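Local coordinates for 3-hydroxy-3-methylglutaryl-CoA lyase (Acinetobacter baumannii, PDB 6NDS), which is a zinc-containing TIM-barrel protein of the HMGL-like family, modelled here as one of two subunits with coenzyme A bound, at residues Ser47-Ser58 with Ile78-Leu89; Ile258-Met266 with Ile276-Ser285. All coordinates share one frame; numbering follows the deposited sequence.

Contact 1: Ser47-Ser58 with Ile78-Leu89; sequences STMGFSRIEAGS and ITRHKDIIYVGL. With EDO (1,2-ethanediol), chain G.
Ser-47 meets Tyr-86 through a short hydrogen bond, Tyr-86 OH donating to Ser-47 OG at 2.7 Å, the serine oxygen lying at the ring edge, in its plane. This bond lies just before the first strand of a beta-alpha-beta unit of the TIM barrel, in which strands 53-58 and 85-89 run parallel and helix 71-77 makes the crossover. Ser-47 CB sits over the His-81 ring, 3.7 Å from its centroid, a CH-pi contact. The strands are laced by alternating backbone bonds, from Ile-85 N to Ser-52 O (3.0 Å) up to Leu-89 N to Gly-57 O. Alongside them Arg-53 and Ile-85 point the same way, and Ile-85 CD1 lies over one face of the guanidinium, off toward its rim; NH2 also forms a salt bridge with Glu-106. Glu-55 reaches past Val-87 with its chain extended beyond CG (chi2 164°), laying OE2 3.6 Å from Val-87 CG1; Arg-24 and Asn-108 hold the carboxylate. A water links Ser-47 OG to Thr-79 O, and Ile-43 O is a further partner of the serine hydroxyl. The tyrosine hydroxyl is itself held by a backbone N-H: His-81 N donates to Tyr-86 OH at 3.1 Å, nearly straight at 170°.

Contact 2: Ile258-Met266 with Ile276-Ser285; sequences ICTEDLVNM and IDLDALIQLS
Glu-261 OE2 is gripped by two hydroxyls: Ser-285 OG donates to it at 2.6 Å, arriving 44° out of the carboxylate plane, and Ser-298 OG is its other partner. The second oxygen, OE1, is hydrogen-bonded to Gly-243 N, so both oxygens of this buried carboxylate are satisfied. Glu-261 CG lies between the backbone N and the carbonyl carbon (chi1 60°) and the chain then bends at chi2, which swings the acid toward the last turn of helix 278-285. That helix runs antiparallel to helix 260-266 at 158°, axes 9.7 Å apart; both helices follow the last strand of the TIM barrel, 237-240, in the chain. The rest of the interface is mainly apolar. The Leu-281 and Thr-260 side chains cross at about a right angle, Leu-281 CD2 lying 3.6 Å from Thr-260 CG2 and also touching Glu-261 CA. Leu-278 spreads its methyls along one turn of helix 260-266, CD1 lying 3.6 Å from Glu-261 O and CD2 reaching Asn-265 CA. Val-264 slides past Leu-278 in the opposite direction and turns its CG2 to Ile-276 CB, 3.9 Å away. Just ahead of helix 278-285, Asp-277 is the N-cap, OD1 accepting from Ala-280 N at 3.2 Å.

In the fold
Contact 1 and contact 2 have centres 16 Å apart and meet directly. Met-49 O probably accepts a hydrogen bond from Asp-277 N at 3.0 Å, and the Phe-51 ring packs on Ile-276, CD1 to CD1 at 3.5 Å, so the loop leading into strand 53-58 lies against the start of helix 278-285. Strand 17-20 is shared: Val-18 touches Phe-51 of contact 1 and Val-264 of contact 2, while Glu-20 makes backbone bonds with Arg-53 and Glu-55 and, through OE1, bonds to Thr-260 OG1. Contact 1 runs to the ligand, the Leu-89 side chain lying about 4 Å from coenzyme A. In contact 2 the Thr-260 side chain lies about 12 Å from the zinc ion held by Asp-25, His-215 and His-217.

Contact 1: Ser47-Ser58 with Ile78-Leu89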
# COMPACT_ATOMS: atom_id res chain seq x y z
N SER A 47 12.30 -18.97 -11.24
CA SER A 47 12.41 -19.21 -12.68
C SER A 47 11.22 -19.95 -13.25
O SER A 47 11.08 -19.98 -14.48
CB SER A 47 13.68 -20.01 -13.03
OG SER A 47 14.84 -19.20 -12.90
N THR A 48 10.38 -20.57 -12.42
CA THR A 48 9.20 -21.26 -12.94
C THR A 48 7.95 -20.39 -12.94
O THR A 48 6.89 -20.87 -13.37
CB THR A 48 8.92 -22.54 -12.15
OG1 THR A 48 8.45 -22.21 -10.83
CG2 THR A 48 10.17 -23.42 -12.04
N MET A 49 8.05 -19.13 -12.50
CA MET A 49 6.89 -18.30 -12.21
C MET A 49 6.47 -17.39 -13.35
O MET A 49 5.38 -16.81 -13.28
CB MET A 49 7.14 -17.44 -10.95
CG MET A 49 7.34 -18.26 -9.70
SD MET A 49 5.85 -19.09 -9.18
CE MET A 49 6.59 -20.41 -8.18
N GLY A 50 7.31 -17.22 -14.37
CA GLY A 50 6.96 -16.45 -15.56
C GLY A 50 7.76 -15.19 -15.78
O GLY A 50 7.51 -14.49 -16.76
N PHE A 51 8.73 -14.87 -14.91
CA PHE A 51 9.51 -13.64 -15.04
C PHE A 51 10.40 -13.65 -16.28
O PHE A 51 11.01 -14.67 -16.61
CB PHE A 51 10.41 -13.45 -13.83
CG PHE A 51 9.67 -13.44 -12.52
CD1 PHE A 51 8.86 -12.37 -12.18
CD2 PHE A 51 9.77 -14.51 -11.64
CE1 PHE A 51 8.15 -12.36 -10.98
CE2 PHE A 51 9.09 -14.53 -10.44
CZ PHE A 51 8.26 -13.44 -10.10
N SER A 52 10.50 -12.49 -16.93
CA SER A 52 11.44 -12.29 -18.03
C SER A 52 12.84 -11.94 -17.55
O SER A 52 13.81 -12.16 -18.29
CB SER A 52 10.94 -11.18 -18.95
OG SER A 52 10.80 -9.95 -18.25
N ARG A 53 12.96 -11.38 -16.35
CA ARG A 53 14.23 -10.98 -15.75
C ARG A 53 14.20 -11.33 -14.28
O ARG A 53 13.20 -11.08 -13.60
CB ARG A 53 14.49 -9.48 -15.91
CG ARG A 53 15.18 -9.10 -17.21
CD ARG A 53 15.40 -7.58 -17.32
NE ARG A 53 16.31 -7.24 -18.40
CZ ARG A 53 15.96 -7.17 -19.69
NH1 ARG A 53 14.71 -7.41 -20.06
NH2 ARG A 53 16.86 -6.84 -20.61
N ILE A 54 15.29 -11.90 -13.79
CA ILE A 54 15.49 -12.16 -12.36
C ILE A 54 16.86 -11.62 -12.01
O ILE A 54 17.85 -11.98 -12.66
CB ILE A 54 15.40 -13.66 -12.01
CG1 ILE A 54 13.99 -14.22 -12.32
CG2 ILE A 54 15.74 -13.90 -10.52
CD1 ILE A 54 13.87 -15.75 -12.21
N GLU A 55 16.93 -10.75 -11.01
CA GLU A 55 18.22 -10.26 -10.53
C GLU A 55 18.70 -11.27 -9.50
O GLU A 55 18.23 -11.30 -8.36
CB GLU A 55 18.11 -8.84 -9.98
CG GLU A 55 19.46 -8.13 -9.88
CD GLU A 55 19.31 -6.63 -9.72
OE1 GLU A 55 18.86 -6.19 -8.63
OE2 GLU A 55 19.63 -5.88 -10.67
N ALA A 56 19.65 -12.13 -9.92
CA ALA A 56 20.05 -13.30 -9.14
C ALA A 56 21.11 -12.99 -8.09
O ALA A 56 21.35 -13.85 -7.23
CB ALA A 56 20.58 -14.39 -10.07
N GLY A 57 21.75 -11.83 -8.13
CA GLY A 57 22.74 -11.51 -7.12
C GLY A 57 23.51 -10.26 -7.50
O GLY A 57 23.17 -9.54 -8.44
N SER A 58 24.57 -10.02 -6.72
CA SER A 58 25.43 -8.86 -6.89
C SER A 58 26.88 -9.30 -6.92
O SER A 58 27.25 -10.34 -6.35
CB SER A 58 25.29 -7.86 -5.73
OG SER A 58 24.00 -7.33 -5.67
N ILE A 78 22.57 -22.14 -10.59
CA ILE A 78 21.15 -22.08 -10.93
C ILE A 78 20.90 -22.77 -12.27
O ILE A 78 21.79 -22.88 -13.13
CB ILE A 78 20.64 -20.63 -10.96
CG1 ILE A 78 21.50 -19.76 -11.89
CG2 ILE A 78 20.60 -20.05 -9.54
CD1 ILE A 78 20.90 -18.36 -12.13
N THR A 79 19.67 -23.25 -12.44
CA THR A 79 19.21 -23.76 -13.73
C THR A 79 18.84 -22.59 -14.62
O THR A 79 17.97 -21.78 -14.27
CB THR A 79 18.01 -24.67 -13.51
OG1 THR A 79 18.37 -25.74 -12.64
CG2 THR A 79 17.51 -25.23 -14.85
N ARG A 80 19.49 -22.48 -15.78
CA ARG A 80 19.26 -21.35 -16.69
C ARG A 80 18.07 -21.68 -17.59
O ARG A 80 18.16 -22.59 -18.42
CB ARG A 80 20.50 -21.06 -17.53
CG ARG A 80 21.77 -20.76 -16.74
CD ARG A 80 21.63 -19.51 -15.93
NE ARG A 80 22.89 -19.14 -15.28
CZ ARG A 80 23.69 -18.16 -15.69
NH1 ARG A 80 23.38 -17.44 -16.76
NH2 ARG A 80 24.81 -17.91 -15.03
N HIS A 81 16.98 -20.95 -17.44
CA HIS A 81 15.88 -21.02 -18.40
C HIS A 81 16.23 -20.14 -19.59
O HIS A 81 16.66 -19.00 -19.42
CB HIS A 81 14.58 -20.55 -17.76
CG HIS A 81 14.05 -21.49 -16.72
ND1 HIS A 81 12.75 -21.95 -16.72
CD2 HIS A 81 14.65 -22.07 -15.65
CE1 HIS A 81 12.57 -22.76 -15.70
NE2 HIS A 81 13.71 -22.86 -15.03
N LYS A 82 16.04 -20.67 -20.81
CA LYS A 82 16.54 -19.97 -21.99
C LYS A 82 15.86 -18.63 -22.20
O LYS A 82 16.44 -17.73 -22.82
CB LYS A 82 16.36 -20.83 -23.24
CG LYS A 82 17.32 -21.98 -23.35
CD LYS A 82 17.19 -22.65 -24.72
CE LYS A 82 18.08 -23.88 -24.79
NZ LYS A 82 17.85 -24.77 -23.61
N ASP A 83 14.63 -18.48 -21.72
CA ASP A 83 13.89 -17.26 -22.01
C ASP A 83 13.87 -16.29 -20.83
O ASP A 83 13.04 -15.37 -20.80
CB ASP A 83 12.48 -17.61 -22.48
CG ASP A 83 12.47 -18.16 -23.90
OD1 ASP A 83 13.05 -17.50 -24.80
OD2 ASP A 83 11.92 -19.25 -24.12
N ILE A 84 14.80 -16.44 -19.90
CA ILE A 84 14.95 -15.55 -18.76
C ILE A 84 16.33 -14.91 -18.82
O ILE A 84 17.33 -15.58 -19.09
CB ILE A 84 14.77 -16.28 -17.41
CG1 ILE A 84 13.37 -16.90 -17.32
CG2 ILE A 84 15.00 -15.34 -16.25
CD1 ILE A 84 13.14 -17.68 -16.03
N ILE A 85 16.38 -13.61 -18.58
CA ILE A 85 17.64 -12.87 -18.44
C ILE A 85 17.98 -12.80 -16.96
O ILE A 85 17.24 -12.20 -16.16
CB ILE A 85 17.52 -11.47 -19.06
CG1 ILE A 85 17.27 -11.59 -20.56
CG2 ILE A 85 18.75 -10.62 -18.76
CD1 ILE A 85 16.70 -10.32 -21.16
N TYR A 86 19.10 -13.43 -16.57
CA TYR A 86 19.59 -13.41 -15.20
C TYR A 86 20.56 -12.24 -15.05
O TYR A 86 21.61 -12.21 -15.69
CB TYR A 86 20.24 -14.75 -14.85
CG TYR A 86 19.23 -15.89 -14.91
CD1 TYR A 86 18.43 -16.19 -13.82
CD2 TYR A 86 19.07 -16.63 -16.08
CE1 TYR A 86 17.49 -17.21 -13.87
CE2 TYR A 86 18.13 -17.65 -16.15
CZ TYR A 86 17.35 -17.94 -15.04
OH TYR A 86 16.42 -18.94 -15.10
N VAL A 87 20.19 -11.29 -14.19
CA VAL A 87 20.85 -10.00 -14.06
C VAL A 87 21.74 -10.02 -12.83
O VAL A 87 21.33 -10.53 -11.78
CB VAL A 87 19.82 -8.86 -13.95
CG1 VAL A 87 20.51 -7.50 -13.82
CG2 VAL A 87 18.82 -8.89 -15.12
N GLY A 88 22.94 -9.46 -12.93
CA GLY A 88 23.77 -9.22 -11.76
C GLY A 88 24.03 -7.74 -11.53
O GLY A 88 24.31 -7.01 -12.49
N LEU A 89 23.92 -7.29 -10.28
CA LEU A 89 24.19 -5.90 -9.93
C LEU A 89 25.70 -5.66 -9.81
O LEU A 89 26.40 -6.43 -9.14
CB LEU A 89 23.50 -5.53 -8.61
CG LEU A 89 23.71 -4.09 -8.12
CD1 LEU A 89 22.47 -3.61 -7.38
CD2 LEU A 89 24.92 -3.95 -7.19
C1 EDO G . 24.19 -26.41 -12.98
O1 EDO G . 24.83 -25.28 -13.57
C2 EDO G . 22.68 -26.27 -13.15
O2 EDO G . 22.39 -25.97 -14.52
O HOH W 1 16.96 -20.69 -12.08
O HOH W 2 13.72 -12.50 -21.14

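Contact 2: Ile258-Met266 with Ile276-Ser285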
# COMPACT_ATOMS: atom_id res chain seq x y z
N ILE A 258 8.48 -3.15 -3.39
CA ILE A 258 7.09 -3.55 -3.57
C ILE A 258 7.01 -5.06 -3.68
O ILE A 258 7.90 -5.73 -4.23
CB ILE A 258 6.43 -2.87 -4.78
CG1 ILE A 258 7.22 -3.13 -6.06
CG2 ILE A 258 6.28 -1.36 -4.54
CD1 ILE A 258 6.41 -2.79 -7.32
N CYS A 259 5.95 -5.62 -3.11
CA CYS A 259 5.77 -7.06 -3.04
C CYS A 259 5.29 -7.62 -4.38
O CYS A 259 4.25 -7.20 -4.90
CB CYS A 259 4.75 -7.35 -1.94
SG CYS A 259 4.24 -9.06 -1.84
N THR A 260 6.02 -8.60 -4.91
CA THR A 260 5.70 -9.13 -6.24
C THR A 260 4.27 -9.66 -6.31
O THR A 260 3.54 -9.35 -7.25
CB THR A 260 6.68 -10.23 -6.63
OG1 THR A 260 8.01 -9.73 -6.45
CG2 THR A 260 6.52 -10.59 -8.11
N GLU A 261 3.86 -10.47 -5.33
CA GLU A 261 2.53 -11.05 -5.46
C GLU A 261 1.44 -10.00 -5.23
O GLU A 261 0.35 -10.11 -5.81
CB GLU A 261 2.37 -12.25 -4.53
CG GLU A 261 2.54 -11.97 -3.05
CD GLU A 261 3.97 -12.16 -2.54
OE1 GLU A 261 4.94 -12.13 -3.33
OE2 GLU A 261 4.11 -12.32 -1.32
N ASP A 262 1.71 -8.96 -4.44
CA ASP A 262 0.74 -7.87 -4.32
C ASP A 262 0.65 -7.08 -5.63
O ASP A 262 -0.45 -6.69 -6.04
CB ASP A 262 1.10 -6.94 -3.15
CG ASP A 262 1.02 -7.63 -1.78
OD1 ASP A 262 0.65 -8.83 -1.72
OD2 ASP A 262 1.33 -6.98 -0.75
N LEU A 263 1.78 -6.86 -6.31
CA LEU A 263 1.76 -6.21 -7.62
C LEU A 263 1.01 -7.04 -8.65
O LEU A 263 0.15 -6.53 -9.39
CB LEU A 263 3.20 -5.95 -8.10
CG LEU A 263 3.36 -5.56 -9.57
CD1 LEU A 263 2.67 -4.23 -9.84
CD2 LEU A 263 4.86 -5.48 -9.92
N VAL A 264 1.30 -8.34 -8.72
CA VAL A 264 0.64 -9.20 -9.70
C VAL A 264 -0.85 -9.30 -9.39
O VAL A 264 -1.67 -9.31 -10.30
CB VAL A 264 1.31 -10.58 -9.76
CG1 VAL A 264 0.55 -11.53 -10.74
CG2 VAL A 264 2.77 -10.44 -10.21
N ASN A 265 -1.23 -9.35 -8.11
CA ASN A 265 -2.66 -9.37 -7.79
C ASN A 265 -3.34 -8.09 -8.25
O ASN A 265 -4.45 -8.13 -8.79
CB ASN A 265 -2.87 -9.56 -6.28
CG ASN A 265 -4.34 -9.57 -5.90
OD1 ASN A 265 -5.06 -10.54 -6.18
ND2 ASN A 265 -4.81 -8.48 -5.29
N MET A 266 -2.69 -6.94 -8.04
CA MET A 266 -3.26 -5.68 -8.51
C MET A 266 -3.53 -5.73 -10.01
O MET A 266 -4.62 -5.36 -10.48
CB MET A 266 -2.31 -4.52 -8.18
CG MET A 266 -2.86 -3.19 -8.70
SD MET A 266 -1.91 -1.73 -8.22
CE MET A 266 -0.51 -1.83 -9.34
N ILE A 276 2.88 -13.78 -15.11
CA ILE A 276 3.24 -14.39 -13.83
C ILE A 276 2.09 -15.27 -13.35
O ILE A 276 0.92 -14.88 -13.43
CB ILE A 276 3.58 -13.32 -12.77
CG1 ILE A 276 4.56 -12.27 -13.32
CG2 ILE A 276 4.15 -13.98 -11.50
CD1 ILE A 276 5.84 -12.84 -13.92
N ASP A 277 2.42 -16.46 -12.84
CA ASP A 277 1.42 -17.38 -12.26
C ASP A 277 1.18 -16.98 -10.80
O ASP A 277 1.94 -17.34 -9.90
CB ASP A 277 1.92 -18.82 -12.40
CG ASP A 277 0.97 -19.86 -11.80
OD1 ASP A 277 0.02 -19.53 -11.06
OD2 ASP A 277 1.21 -21.06 -12.07
N LEU A 278 0.09 -16.24 -10.56
CA LEU A 278 -0.12 -15.64 -9.24
C LEU A 278 -0.33 -16.70 -8.16
O LEU A 278 0.24 -16.60 -7.06
CB LEU A 278 -1.32 -14.69 -9.29
CG LEU A 278 -1.71 -14.05 -7.95
CD1 LEU A 278 -0.55 -13.25 -7.34
CD2 LEU A 278 -2.95 -13.16 -8.13
N ASP A 279 -1.17 -17.70 -8.44
CA ASP A 279 -1.41 -18.75 -7.45
C ASP A 279 -0.10 -19.40 -7.02
O ASP A 279 0.14 -19.61 -5.82
CB ASP A 279 -2.35 -19.81 -8.00
CG ASP A 279 -3.78 -19.35 -8.06
OD1 ASP A 279 -4.21 -18.64 -7.12
OD2 ASP A 279 -4.47 -19.71 -9.03
N ALA A 280 0.75 -19.75 -7.98
CA ALA A 280 2.01 -20.40 -7.64
C ALA A 280 2.94 -19.47 -6.91
O ALA A 280 3.70 -19.90 -6.03
CB ALA A 280 2.69 -20.93 -8.91
N LEU A 281 2.90 -18.18 -7.25
CA LEU A 281 3.79 -17.22 -6.60
C LEU A 281 3.40 -17.00 -5.14
O LEU A 281 4.27 -16.90 -4.27
CB LEU A 281 3.74 -15.90 -7.37
CG LEU A 281 4.81 -14.89 -6.95
CD1 LEU A 281 6.19 -15.35 -7.42
CD2 LEU A 281 4.44 -13.52 -7.52
N ILE A 282 2.10 -16.94 -4.86
CA ILE A 282 1.65 -16.83 -3.47
C ILE A 282 2.11 -18.04 -2.67
O ILE A 282 2.58 -17.92 -1.53
CB ILE A 282 0.12 -16.67 -3.41
CG1 ILE A 282 -0.30 -15.29 -3.94
CG2 ILE A 282 -0.40 -16.89 -1.97
CD1 ILE A 282 -1.80 -15.16 -4.21
N GLN A 283 1.99 -19.24 -3.26
CA GLN A 283 2.42 -20.44 -2.54
C GLN A 283 3.91 -20.38 -2.25
O GLN A 283 4.35 -20.73 -1.14
CB GLN A 283 2.07 -21.69 -3.36
CG GLN A 283 2.41 -22.99 -2.64
CD GLN A 283 2.27 -24.21 -3.52
OE1 GLN A 283 2.47 -24.14 -4.73
NE2 GLN A 283 1.94 -25.34 -2.92
N LEU A 284 4.71 -19.91 -3.21
CA LEU A 284 6.14 -19.78 -2.98
C LEU A 284 6.43 -18.74 -1.89
O LEU A 284 7.27 -18.97 -1.01
CB LEU A 284 6.86 -19.40 -4.29
CG LEU A 284 8.38 -19.22 -4.12
CD1 LEU A 284 9.09 -20.51 -3.72
CD2 LEU A 284 8.99 -18.65 -5.41
N SER A 285 5.75 -17.60 -1.94
CA SER A 285 5.97 -16.58 -0.92
C SER A 285 5.67 -17.11 0.47
O SER A 285 6.35 -16.76 1.44
CB SER A 285 5.11 -15.35 -1.22
OG SER A 285 5.33 -14.36 -0.23